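Long-range contacts in Bd0816 (Bdellovibrio bacteriovorus HD100, PDB 5CER), which probably acts as a serine-type D-Ala-D-Ala carboxypeptidase of the S13 family, cutting the terminal D-alanine from peptidoglycan peptides: residues L102-N107 and I179-K184; K54-L59 and H70-R75; N5-M10 and F343-H348; S316-T321 and A331-T336. The protein carries 2 engineered substitutions. One frame throughout, in Å; residues are numbered along the deposited sequence.

Starting from the N terminus, contact 3 opens first, at 5-10, and closes last, at 343-348, so the loop it makes contains the other three contacts. Within it contact 2 (54-59 with 70-75) closes a short hairpin, contact 1 (102-107 with 179-184) closes a long loop of 71 residues that includes helices 130-145 and 151-163, and contact 4 (316-321 with 331-336) closes a second hairpin. These three follow in series and none cross. Contacts 1 and 2 share a mixed sheet, with centres 9 Å apart. Contacts 3 and 4 share an antiparallel sheet, with centres 12 Å apart and Phe343 N bonded to Gly332 O. The two sheets lie on opposite sides of the chain's centre.

Contact 1. Residues L102-N107 and I179-K184; sequences LTFDEN and ISFLPK
Leu102 and Ile179 pair in parallel on two strands that run at 23° to each other, in which Ser180 N donates to Leu102 O (3.0 Å), Phe104 N reaches Ser180 O only weakly, and Leu182 N gives an almost straight bond to Phe104 O (2.9 Å). The side chains then sort by face. Leu102 and Ile179 lie on one face, meeting at Leu102 CB and Ile179 CG1, and Phe104 joins them. With CG between the backbone N and the carbonyl carbon (chi1 66°), the Phe104 ring leans across toward strand 175-181, where Phe181 CA sits over one ring face, 4.2 Å from the ring centroid, as a CH-pi contact. The Phe181 ring turns its edge to the peptide joining Asp105 and Glu106, its CE1 being 3.6 Å from Glu106 N. On the other face the branched Thr103 lies beside Leu182, CB to CB 3.7 Å, while its hydroxyl bonds to His70. Beyond the strands Glu106 bends at its second torsion so that OE1 takes the N-H of Lys184 from the syn side at 3.0 Å. A flexible acidic chain suits this task, since it satisfies a backbone donor past the end of the pairing. Asp105 OD1 receives Asn107 N in an Asx turn and also takes Gly73 N. Helix 130-145 covers the phenylalanine face through Val137 and Leu141. Strand 175-181 is the outermost strand of its sheet within the chain, and strand 98-104 links it to strand 67-72.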
loop_
_atom_site.group_PDB
_atom_site.type_symbol
_atom_site.label_atom_id
_atom_site.label_comp_id
_atom_site.label_asym_id
_atom_site.label_seq_id
_atom_site.Cartn_x
_atom_site.Cartn_y
_atom_site.Cartn_z
ATOM N N LEU A 102 -8.100 29.716 17.438
ATOM C CA LEU A 102 -8.471 28.561 16.684
ATOM C C LEU A 102 -8.989 27.533 17.705
ATOM O O LEU A 102 -8.232 26.982 18.491
ATOM C CB LEU A 102 -7.267 28.053 15.886
ATOM C CG LEU A 102 -7.515 27.145 14.668
ATOM C CD1 LEU A 102 -6.453 27.067 13.562
ATOM C CD2 LEU A 102 -7.672 25.812 15.282
ATOM N N THR A 103 -10.281 27.272 17.667
ATOM C CA THR A 103 -10.865 26.176 18.415
ATOM C C THR A 103 -11.308 25.071 17.469
ATOM O O THR A 103 -11.401 25.282 16.253
ATOM C CB THR A 103 -12.052 26.671 19.272
ATOM O OG1 THR A 103 -13.145 27.079 18.437
ATOM C CG2 THR A 103 -11.637 27.840 20.124
ATOM N N PHE A 104 -11.527 23.874 18.014
ATOM C CA PHE A 104 -11.989 22.721 17.230
ATOM C C PHE A 104 -12.778 21.797 18.136
ATOM O O PHE A 104 -12.502 21.710 19.351
ATOM C CB PHE A 104 -10.801 21.978 16.582
ATOM C CG PHE A 104 -9.882 21.321 17.583
ATOM C CD1 PHE A 104 -10.130 20.029 18.037
ATOM C CD2 PHE A 104 -8.832 22.032 18.145
ATOM C CE1 PHE A 104 -9.332 19.434 18.987
ATOM C CE2 PHE A 104 -8.025 21.436 19.109
ATOM C CZ PHE A 104 -8.277 20.120 19.522
ATOM N N ASP A 105 -13.739 21.088 17.547
ATOM C CA ASP A 105 -14.634 20.194 18.292
ATOM C C ASP A 105 -14.173 18.707 18.244
ATOM O O ASP A 105 -13.134 18.350 17.650
ATOM C CB ASP A 105 -16.105 20.414 17.854
ATOM C CG ASP A 105 -16.472 19.736 16.536
ATOM O OD1 ASP A 105 -15.702 18.903 16.019
ATOM O OD2 ASP A 105 -17.588 20.010 16.036
ATOM N N GLU A 106 -14.966 17.831 18.854
ATOM C CA GLU A 106 -14.597 16.400 19.021
ATOM C C GLU A 106 -14.519 15.570 17.766
ATOM O O GLU A 106 -14.030 14.449 17.793
ATOM C CB GLU A 106 -15.554 15.705 20.015
ATOM C CG GLU A 106 -17.037 15.696 19.649
ATOM C CD GLU A 106 -17.821 16.856 20.230
ATOM O OE1 GLU A 106 -17.242 17.960 20.428
ATOM O OE2 GLU A 106 -19.032 16.659 20.499
ATOM N N ASN A 107 -14.989 16.136 16.678
ATOM C CA ASN A 107 -14.981 15.471 15.401
ATOM C C ASN A 107 -13.830 15.879 14.485
ATOM O O ASN A 107 -13.747 15.368 13.349
ATOM C CB ASN A 107 -16.361 15.666 14.733
ATOM C CG ASN A 107 -17.460 14.943 15.489
ATOM O OD1 ASN A 107 -17.310 13.812 15.976
ATOM N ND2 ASN A 107 -18.541 15.621 15.652
ATOM N N ILE A 179 -4.644 28.069 20.157
ATOM C CA ILE A 179 -5.274 26.845 19.729
ATOM C C ILE A 179 -5.829 26.174 21.004
ATOM O O ILE A 179 -5.107 26.052 21.997
ATOM C CB ILE A 179 -4.233 25.916 19.033
ATOM C CG1 ILE A 179 -3.764 26.501 17.680
ATOM C CG2 ILE A 179 -4.783 24.513 18.853
ATOM C CD1 ILE A 179 -2.332 26.138 17.306
ATOM N N SER A 180 -7.094 25.760 20.974
ATOM C CA SER A 180 -7.657 24.962 22.055
ATOM C C SER A 180 -8.900 24.208 21.641
ATOM O O SER A 180 -9.521 24.506 20.611
ATOM C CB SER A 180 -7.964 25.823 23.271
ATOM O OG SER A 180 -8.858 26.843 22.926
ATOM N N PHE A 181 -9.221 23.188 22.437
ATOM C CA PHE A 181 -10.380 22.323 22.206
ATOM C C PHE A 181 -11.626 23.050 22.679
ATOM O O PHE A 181 -11.591 23.695 23.724
ATOM C CB PHE A 181 -10.203 21.003 22.967
ATOM C CG PHE A 181 -11.416 20.110 22.942
ATOM C CD1 PHE A 181 -11.883 19.576 21.744
ATOM C CD2 PHE A 181 -12.081 19.783 24.129
ATOM C CE1 PHE A 181 -12.990 18.738 21.720
ATOM C CE2 PHE A 181 -13.193 18.955 24.104
ATOM C CZ PHE A 181 -13.648 18.435 22.893
ATOM N N LEU A 182 -12.710 22.945 21.915
ATOM C CA LEU A 182 -14.009 23.476 22.321
ATOM C C LEU A 182 -15.100 22.544 21.817
ATOM O O LEU A 182 -15.335 22.500 20.610
ATOM C CB LEU A 182 -14.212 24.875 21.751
ATOM C CG LEU A 182 -15.540 25.582 22.043
ATOM C CD1 LEU A 182 -15.782 25.683 23.547
ATOM C CD2 LEU A 182 -15.561 26.968 21.418
ATOM N N PRO A 183 -15.746 21.776 22.723
ATOM C CA PRO A 183 -16.753 20.799 22.274
ATOM C C PRO A 183 -17.853 21.455 21.480
ATOM O O PRO A 183 -18.168 22.639 21.689
ATOM C CB PRO A 183 -17.319 20.205 23.577
ATOM C CG PRO A 183 -16.327 20.549 24.647
ATOM C CD PRO A 183 -15.523 21.727 24.181
ATOM N N LYS A 184 -18.461 20.671 20.596
ATOM C CA LYS A 184 -19.579 21.149 19.785
ATOM C C LYS A 184 -20.747 21.622 20.674
ATOM O O LYS A 184 -21.393 22.611 20.359
ATOM C CB LYS A 184 -20.019 20.071 18.771
ATOM C CG LYS A 184 -21.259 20.453 17.937
ATOM C CD LYS A 184 -21.708 19.356 16.981
ATOM C CE LYS A 184 -22.795 19.868 16.033
ATOM N NZ LYS A 184 -23.527 18.724 15.430
#

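Contact 2. Residues K54-L59 and H70-R75; sequences KTVLHL and HVEGSR
The imidazole of His58 and the carboxylate of Glu72 lie nearly in one plane, 14° apart, and are joined by a bond from His58 NE2 to Glu72 OE1 of 3.1 Å. It is almost straight at the hydrogen, 171°, and the oxygen sits close to the ring plane. Glu72 reaches there with an extended chain, its CG anti to the backbone N (chi1 -179°), which carries the carboxylate out alongside Val56; OE1 lies 3.8 Å from Val56 CB. Val56 and Glu72 point the same way as an antiparallel hydrogen-bonded pair, with Glu72 N to Val56 O at 2.8 Å, and His58 with His70 forms the next such pair. Between them Leu57 and Val71 make the non-hydrogen-bonded pair and turn to the other face, where they lie side by side. Val71 CG1 also meets the methyl of Thr55, CG2, at 3.8 Å, so a threonine can serve both the apolar face and, with its hydroxyl, the polar end of the hairpin. There Thr55 OG1 and Ser74 OG share a hydrogen bond of 2.8 Å, and a water bound to Thr55 OG1 takes the N-H of Ser74. Tyr187 stacks on the ring of His70 and also meets that of His58, while strand 194-199 flanks strand 54-61. Because NE2 of His58 is the donor, it carries a proton, and the nearby carboxylate would probably stabilise positive charge on the ring; the bond in turn holds both flat groups in a fixed orientation across the two strands.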
loop_
_atom_site.group_PDB
_atom_site.type_symbol
_atom_site.label_atom_id
_atom_site.label_comp_id
_atom_site.label_asym_id
_atom_site.label_seq_id
_atom_site.Cartn_x
_atom_site.Cartn_y
_atom_site.Cartn_z
ATOM N N LYS A 54 -17.579 16.688 5.215
ATOM C CA LYS A 54 -17.848 18.128 5.122
ATOM C C LYS A 54 -17.454 18.787 6.402
ATOM O O LYS A 54 -18.277 18.900 7.341
ATOM C CB LYS A 54 -19.349 18.403 4.852
ATOM C CG LYS A 54 -19.819 17.955 3.480
ATOM C CD LYS A 54 -21.321 18.102 3.270
ATOM C CE LYS A 54 -21.912 16.933 2.466
ATOM N NZ LYS A 54 -21.587 15.548 3.001
ATOM N N THR A 55 -16.202 19.244 6.447
ATOM C CA THR A 55 -15.683 19.954 7.575
ATOM C C THR A 55 -16.134 21.422 7.488
ATOM O O THR A 55 -15.925 22.105 6.479
ATOM C CB THR A 55 -14.165 19.781 7.651
ATOM O OG1 THR A 55 -13.796 18.391 7.512
ATOM C CG2 THR A 55 -13.635 20.266 8.974
ATOM N N VAL A 56 -16.749 21.927 8.557
ATOM C CA VAL A 56 -17.283 23.299 8.567
ATOM C C VAL A 56 -16.366 24.238 9.394
ATOM O O VAL A 56 -15.947 23.916 10.501
ATOM C CB VAL A 56 -18.736 23.363 9.075
ATOM C CG1 VAL A 56 -19.297 24.764 8.911
ATOM C CG2 VAL A 56 -19.605 22.378 8.321
ATOM N N LEU A 57 -16.053 25.386 8.794
ATOM C CA LEU A 57 -15.117 26.349 9.332
ATOM C C LEU A 57 -15.937 27.611 9.614
ATOM O O LEU A 57 -16.547 28.182 8.711
ATOM C CB LEU A 57 -14.010 26.632 8.313
ATOM C CG LEU A 57 -13.289 25.418 7.731
ATOM C CD1 LEU A 57 -12.479 25.795 6.530
ATOM C CD2 LEU A 57 -12.398 24.757 8.763
ATOM N N HIS A 58 -15.929 28.035 10.870
ATOM C CA HIS A 58 -16.724 29.142 11.412
ATOM C C HIS A 58 -15.754 30.299 11.687
ATOM O O HIS A 58 -14.962 30.241 12.615
ATOM C CB HIS A 58 -17.430 28.666 12.693
ATOM C CG HIS A 58 -18.481 27.644 12.428
ATOM N ND1 HIS A 58 -19.737 27.975 11.966
ATOM C CD2 HIS A 58 -18.454 26.297 12.514
ATOM C CE1 HIS A 58 -20.443 26.874 11.795
ATOM N NE2 HIS A 58 -19.685 25.841 12.115
ATOM N N LEU A 59 -15.810 31.307 10.831
ATOM C CA LEU A 59 -14.833 32.379 10.769
ATOM C C LEU A 59 -15.488 33.670 11.263
ATOM O O LEU A 59 -16.504 34.131 10.701
ATOM C CB LEU A 59 -14.363 32.504 9.325
ATOM C CG LEU A 59 -13.258 31.526 8.952
ATOM C CD1 LEU A 59 -13.477 30.973 7.552
ATOM C CD2 LEU A 59 -11.874 32.137 9.037
ATOM N N HIS A 70 -13.557 28.471 14.481
ATOM C CA HIS A 70 -13.983 27.228 15.121
ATOM C C HIS A 70 -14.166 26.162 14.037
ATOM O O HIS A 70 -14.949 26.360 13.097
ATOM C CB HIS A 70 -15.292 27.395 15.905
ATOM C CG HIS A 70 -15.754 26.124 16.536
ATOM N ND1 HIS A 70 -15.081 25.532 17.581
ATOM C CD2 HIS A 70 -16.791 25.301 16.240
ATOM C CE1 HIS A 70 -15.684 24.402 17.911
ATOM N NE2 HIS A 70 -16.738 24.247 17.128
ATOM N N VAL A 71 -13.467 25.031 14.180
ATOM C CA VAL A 71 -13.573 23.934 13.239
ATOM C C VAL A 71 -14.588 22.970 13.782
ATOM O O VAL A 71 -14.386 22.350 14.851
ATOM C CB VAL A 71 -12.216 23.204 13.065
ATOM C CG1 VAL A 71 -12.308 22.145 11.967
ATOM C CG2 VAL A 71 -11.104 24.211 12.762
ATOM N N GLU A 72 -15.673 22.821 13.034
ATOM C CA GLU A 72 -16.662 21.796 13.294
ATOM C C GLU A 72 -16.276 20.611 12.413
ATOM O O GLU A 72 -16.387 20.673 11.208
ATOM C CB GLU A 72 -18.053 22.293 12.968
ATOM C CG GLU A 72 -19.166 21.299 13.224
ATOM C CD GLU A 72 -20.499 21.764 12.693
ATOM O OE1 GLU A 72 -20.602 22.925 12.306
ATOM O OE2 GLU A 72 -21.457 20.969 12.663
ATOM N N GLY A 73 -15.886 19.508 13.043
ATOM C CA GLY A 73 -15.272 18.350 12.343
ATOM C C GLY A 73 -16.269 17.395 11.718
ATOM O O GLY A 73 -17.416 17.332 12.153
ATOM N N SER A 74 -15.841 16.718 10.665
ATOM C CA SER A 74 -16.624 15.679 10.002
ATOM C C SER A 74 -15.985 14.289 10.203
ATOM O O SER A 74 -16.325 13.361 9.520
ATOM C CB SER A 74 -16.653 15.989 8.522
ATOM O OG SER A 74 -15.322 16.032 7.977
ATOM N N ARG A 75 -15.028 14.184 11.127
ATOM C CA ARG A 75 -14.198 12.999 11.329
ATOM C C ARG A 75 -13.415 12.543 10.061
ATOM O O ARG A 75 -13.106 11.364 9.911
ATOM C CB ARG A 75 -15.020 11.832 11.919
ATOM C CG ARG A 75 -15.863 12.203 13.131
ATOM C CD ARG A 75 -16.327 10.964 13.902
ATOM N NE ARG A 75 -15.200 10.189 14.425
ATOM C CZ ARG A 75 -14.519 10.457 15.520
ATOM N NH1 ARG A 75 -14.844 11.472 16.301
ATOM N NH2 ARG A 75 -13.505 9.701 15.845
HETATM O O HOH W 1 -12.944 17.156 10.049
#

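Contact 3. Residues N5-M10 and F343-H348; sequences NSVCHM and FAILLH
Asn5 and Ser6 both face Leu346, a classic beta bulge that opens an antiparallel pairing between strands from near the two ends of the S13 chain. This pairing of an early strand with a late one is consistent with the beta-lactamase-like fold of the S13 clan. Leu346 O accepts twice, from Asn5 N at 2.9 Å and from Ser6 N at 3.3 Å, and Leu346 N returns a bond to Ser6 O. Past the bulge the pairing is regular: Cys8 and Ala344 exchange both backbone bonds, with Cys8 N to Ala344 O at 2.9 Å. In the non-hydrogen-bonded pair between them, Val7 and Ile345 lie side by side, Val7 CG2 against Ile345 CG2 at 4.0 Å. Beta-branched residues suit this extended backbone and put apolar branches on the face that helix 356-375 covers. The small side chains of Ser6, Cys8 and Ala344 take the other face with Leu346. Phe343 has its CG between the backbone N and the carbonyl carbon (chi1 71°), which swings the ring away from His9, its partner across the strands, and onto Leu330 and Ile334 of strand 327-336. Further out, helix 356-375 covers the Val7 face, its Ile369 meeting Phe343 and Ile345, while helix 270-286 packs on Ser6 and Cys8 through Cys270. Strand 327-336 continues the sheet beyond 343-348, and strand 19-21 beyond 5-10. At the bulge the amide of Asn5 crosses His348 obliquely, its plane 74° from the imidazole, and Asn5 ND2 donates to a water at 3.0 Å that reaches weakly on to Leu347 O.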
loop_
_atom_site.group_PDB
_atom_site.type_symbol
_atom_site.label_atom_id
_atom_site.label_comp_id
_atom_site.label_asym_id
_atom_site.label_seq_id
_atom_site.Cartn_x
_atom_site.Cartn_y
_atom_site.Cartn_z
ATOM N N ASN A 5 -2.290 -21.341 3.059
ATOM C CA ASN A 5 -3.401 -21.553 3.932
ATOM C C ASN A 5 -4.592 -21.919 3.110
ATOM O O ASN A 5 -5.238 -22.883 3.352
ATOM C CB ASN A 5 -3.665 -20.293 4.781
ATOM C CG ASN A 5 -2.649 -20.121 5.942
ATOM O OD1 ASN A 5 -2.171 -21.111 6.483
ATOM N ND2 ASN A 5 -2.354 -18.862 6.333
ATOM N N SER A 6 -4.855 -21.147 2.086
ATOM C CA SER A 6 -6.114 -21.220 1.375
ATOM C C SER A 6 -6.037 -20.393 0.072
ATOM O O SER A 6 -5.432 -19.315 0.049
ATOM C CB SER A 6 -7.177 -20.595 2.263
ATOM O OG SER A 6 -8.447 -20.846 1.741
ATOM N N VAL A 7 -6.675 -20.894 -0.986
ATOM C CA VAL A 7 -6.876 -20.159 -2.221
ATOM C C VAL A 7 -8.322 -20.335 -2.679
ATOM O O VAL A 7 -8.832 -21.444 -2.680
ATOM C CB VAL A 7 -5.901 -20.665 -3.316
ATOM C CG1 VAL A 7 -6.217 -20.063 -4.693
ATOM C CG2 VAL A 7 -4.479 -20.311 -2.960
ATOM N N CYS A 8 -8.947 -19.263 -3.172
ATOM C CA CYS A 8 -10.264 -19.322 -3.766
ATOM C C CYS A 8 -10.279 -18.587 -5.074
ATOM O O CYS A 8 -9.675 -17.536 -5.193
ATOM C CB CYS A 8 -11.252 -18.585 -2.904
ATOM S SG CYS A 8 -11.797 -19.588 -1.566
ATOM N N HIS A 9 -11.122 -19.060 -5.993
ATOM C CA HIS A 9 -11.526 -18.253 -7.101
ATOM C C HIS A 9 -12.892 -18.590 -7.652
ATOM O O HIS A 9 -13.369 -19.715 -7.540
ATOM C CB HIS A 9 -10.442 -18.279 -8.176
ATOM C CG HIS A 9 -9.903 -19.644 -8.447
ATOM N ND1 HIS A 9 -8.656 -20.063 -8.012
ATOM C CD2 HIS A 9 -10.443 -20.676 -9.117
ATOM C CE1 HIS A 9 -8.474 -21.308 -8.379
ATOM N NE2 HIS A 9 -9.536 -21.695 -9.061
ATOM N N MET A 10 -13.503 -17.578 -8.277
ATOM C CA MET A 10 -14.882 -17.629 -8.704
ATOM C C MET A 10 -14.983 -16.685 -9.903
ATOM O O MET A 10 -14.444 -15.590 -9.867
ATOM C CB MET A 10 -15.791 -17.169 -7.543
ATOM C CG MET A 10 -17.276 -17.232 -7.861
ATOM S SD MET A 10 -18.266 -16.741 -6.456
ATOM C CE MET A 10 -18.106 -14.958 -6.537
ATOM N N PHE A 343 -10.616 -13.668 -6.782
ATOM C CA PHE A 343 -9.718 -14.578 -6.132
ATOM C C PHE A 343 -9.353 -14.042 -4.767
ATOM O O PHE A 343 -9.354 -12.823 -4.528
ATOM C CB PHE A 343 -8.438 -14.788 -6.934
ATOM C CG PHE A 343 -7.514 -13.574 -6.928
ATOM C CD1 PHE A 343 -6.603 -13.370 -5.904
ATOM C CD2 PHE A 343 -7.583 -12.621 -7.950
ATOM C CE1 PHE A 343 -5.838 -12.221 -5.857
ATOM C CE2 PHE A 343 -6.774 -11.499 -7.916
ATOM C CZ PHE A 343 -5.908 -11.291 -6.866
ATOM N N ALA A 344 -8.968 -14.969 -3.881
ATOM C CA ALA A 344 -8.267 -14.628 -2.630
ATOM C C ALA A 344 -7.190 -15.689 -2.384
ATOM O O ALA A 344 -7.462 -16.892 -2.527
ATOM C CB ALA A 344 -9.250 -14.539 -1.488
ATOM N N ILE A 345 -5.993 -15.239 -2.015
ATOM C CA ILE A 345 -4.855 -16.118 -1.751
ATOM C C ILE A 345 -4.272 -15.766 -0.418
ATOM O O ILE A 345 -3.912 -14.582 -0.161
ATOM C CB ILE A 345 -3.777 -15.928 -2.814
ATOM C CG1 ILE A 345 -4.306 -16.346 -4.200
ATOM C CG2 ILE A 345 -2.563 -16.785 -2.494
ATOM C CD1 ILE A 345 -3.472 -15.801 -5.346
ATOM N N LEU A 346 -4.222 -16.736 0.465
ATOM C CA LEU A 346 -3.753 -16.521 1.804
ATOM C C LEU A 346 -2.561 -17.461 2.061
ATOM O O LEU A 346 -2.721 -18.674 2.035
ATOM C CB LEU A 346 -4.918 -16.784 2.793
ATOM C CG LEU A 346 -6.197 -15.890 2.481
ATOM C CD1 LEU A 346 -7.466 -16.229 3.216
ATOM C CD2 LEU A 346 -5.846 -14.512 2.986
ATOM N N LEU A 347 -1.403 -16.887 2.359
ATOM C CA LEU A 347 -0.210 -17.643 2.726
ATOM C C LEU A 347 0.233 -17.370 4.180
ATOM O O LEU A 347 0.035 -16.273 4.728
ATOM C CB LEU A 347 0.979 -17.280 1.812
ATOM C CG LEU A 347 1.141 -17.434 0.295
ATOM C CD1 LEU A 347 2.499 -17.881 -0.219
ATOM C CD2 LEU A 347 0.095 -18.434 -0.038
ATOM N N HIS A 348 0.819 -18.390 4.814
ATOM C CA HIS A 348 1.467 -18.254 6.111
ATOM C C HIS A 348 2.913 -17.899 5.873
ATOM O O HIS A 348 3.521 -18.369 4.874
ATOM C CB HIS A 348 1.355 -19.570 6.901
ATOM C CG HIS A 348 2.066 -19.537 8.229
ATOM N ND1 HIS A 348 1.456 -19.213 9.426
ATOM C CD2 HIS A 348 3.370 -19.746 8.528
ATOM C CE1 HIS A 348 2.348 -19.241 10.397
ATOM N NE2 HIS A 348 3.516 -19.564 9.884
HETATM O O HOH W 2 -3.125 -16.028 5.940
#

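Contact 4. Residues S316-T321 and A331-T336; sequences SMIAKT and AGSIST
A beta hairpin in the antiparallel sheet of the penicillin-binding fold is formed here, and its first strand carries Lys320 and Thr321, the opening of a KTG sequence, the motif that lines the active site in this family. Ser335 N bonds to Ser316 O at 2.7 Å, Ile318 and Ser333 exchange two backbone bonds, and Lys320 and Ala331 do the same, with Lys320 N to Ala331 O at 2.8 Å. Gly332 fits where the chain turns a corner: its phi of 161° and psi of -140° suit a residue without a side chain, and its CA comes within 4.1 Å of Ala319 CA, another small residue. Met317 and Ile334 share one face and meet where Met317 CG touches Ile334 CG2 at 4.1 Å. Both then run on to Phe343 and to Ile369 of helix 356-375. On the other face Ser333 OG lies against Ile318 CB, 3.9 Å away. The Lys320 chain leaves the contact, bending at its second and fourth torsions so that the ammonium runs forward along its own strand to the carbonyl of the next residue. There Lys320 NZ bonds to Ser214 OG and donates to Thr321 O at 2.7 Å.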
loop_
_atom_site.group_PDB
_atom_site.type_symbol
_atom_site.label_atom_id
_atom_site.label_comp_id
_atom_site.label_asym_id
_atom_site.label_seq_id
_atom_site.Cartn_x
_atom_site.Cartn_y
_atom_site.Cartn_z
ATOM N N SER A 316 -3.822 -6.305 -15.901
ATOM C CA SER A 316 -4.924 -7.280 -15.968
ATOM C C SER A 316 -5.429 -7.788 -14.616
ATOM O O SER A 316 -6.191 -8.737 -14.571
ATOM C CB SER A 316 -4.448 -8.480 -16.768
ATOM O OG SER A 316 -4.142 -8.090 -18.076
ATOM N N MET A 317 -4.964 -7.192 -13.524
ATOM C CA MET A 317 -5.371 -7.604 -12.213
ATOM C C MET A 317 -5.710 -6.358 -11.426
ATOM O O MET A 317 -4.933 -5.365 -11.434
ATOM C CB MET A 317 -4.256 -8.406 -11.483
ATOM C CG MET A 317 -4.614 -8.868 -10.075
ATOM S SD MET A 317 -3.239 -9.727 -9.266
ATOM C CE MET A 317 -2.142 -8.364 -8.884
ATOM N N ILE A 318 -6.826 -6.449 -10.703
ATOM C CA ILE A 318 -7.208 -5.490 -9.719
ATOM C C ILE A 318 -7.029 -6.191 -8.387
ATOM O O ILE A 318 -7.536 -7.270 -8.227
ATOM C CB ILE A 318 -8.663 -5.096 -9.883
ATOM C CG1 ILE A 318 -8.855 -4.365 -11.205
ATOM C CG2 ILE A 318 -9.100 -4.181 -8.737
ATOM C CD1 ILE A 318 -10.249 -4.389 -11.748
ATOM N N ALA A 319 -6.310 -5.595 -7.428
ATOM C CA ALA A 319 -6.021 -6.316 -6.192
ATOM C C ALA A 319 -5.569 -5.449 -5.057
ATOM O O ALA A 319 -5.100 -4.287 -5.220
ATOM C CB ALA A 319 -4.970 -7.373 -6.458
ATOM N N LYS A 320 -5.693 -6.053 -3.883
ATOM C CA LYS A 320 -5.153 -5.517 -2.601
ATOM C C LYS A 320 -4.187 -6.549 -2.010
ATOM O O LYS A 320 -4.523 -7.727 -1.976
ATOM C CB LYS A 320 -6.313 -5.267 -1.644
ATOM C CG LYS A 320 -5.920 -4.768 -0.280
ATOM C CD LYS A 320 -5.560 -3.290 -0.301
ATOM C CE LYS A 320 -4.784 -2.868 0.933
ATOM N NZ LYS A 320 -3.375 -3.316 0.805
ATOM N N THR A 321 -3.022 -6.063 -1.564
ATOM C CA THR A 321 -2.028 -6.888 -0.911
ATOM C C THR A 321 -2.184 -6.869 0.576
ATOM O O THR A 321 -2.833 -5.983 1.159
ATOM C CB THR A 321 -0.624 -6.375 -1.186
ATOM O OG1 THR A 321 -0.545 -4.999 -0.846
ATOM C CG2 THR A 321 -0.234 -6.582 -2.662
ATOM N N ALA A 331 -5.970 -10.311 -2.650
ATOM C CA ALA A 331 -7.389 -10.486 -3.015
ATOM C C ALA A 331 -7.836 -9.474 -4.069
ATOM O O ALA A 331 -7.389 -8.323 -4.055
ATOM C CB ALA A 331 -8.250 -10.389 -1.767
ATOM N N GLY A 332 -8.704 -9.880 -4.986
ATOM C CA GLY A 332 -9.146 -8.982 -6.035
ATOM C C GLY A 332 -9.737 -9.726 -7.210
ATOM O O GLY A 332 -10.491 -10.660 -7.026
ATOM N N SER A 333 -9.436 -9.274 -8.431
ATOM C CA SER A 333 -9.859 -9.982 -9.624
ATOM C C SER A 333 -8.800 -9.951 -10.718
ATOM O O SER A 333 -7.970 -9.054 -10.783
ATOM C CB SER A 333 -11.170 -9.406 -10.157
ATOM O OG SER A 333 -10.940 -8.159 -10.777
ATOM N N ILE A 334 -8.863 -10.950 -11.584
ATOM C CA ILE A 334 -7.982 -11.043 -12.741
ATOM C C ILE A 334 -8.881 -10.964 -13.946
ATOM O O ILE A 334 -10.027 -11.495 -13.942
ATOM C CB ILE A 334 -7.164 -12.348 -12.734
ATOM C CG1 ILE A 334 -8.038 -13.604 -12.588
ATOM C CG2 ILE A 334 -6.117 -12.318 -11.597
ATOM C CD1 ILE A 334 -7.241 -14.926 -12.696
ATOM N N SER A 335 -8.384 -10.308 -14.983
ATOM C CA SER A 335 -9.120 -10.173 -16.224
ATOM C C SER A 335 -8.393 -11.048 -17.255
ATOM O O SER A 335 -7.254 -10.796 -17.541
ATOM C CB SER A 335 -9.136 -8.717 -16.664
ATOM O OG SER A 335 -9.488 -8.597 -18.030
ATOM N N THR A 336 -9.113 -12.005 -17.827
ATOM C CA THR A 336 -8.576 -13.014 -18.716
ATOM C C THR A 336 -9.462 -13.126 -19.929
ATOM O O THR A 336 -10.587 -12.617 -19.949
ATOM C CB THR A 336 -8.575 -14.391 -18.029
ATOM O OG1 THR A 336 -9.905 -14.943 -17.993
ATOM C CG2 THR A 336 -8.046 -14.294 -16.604
#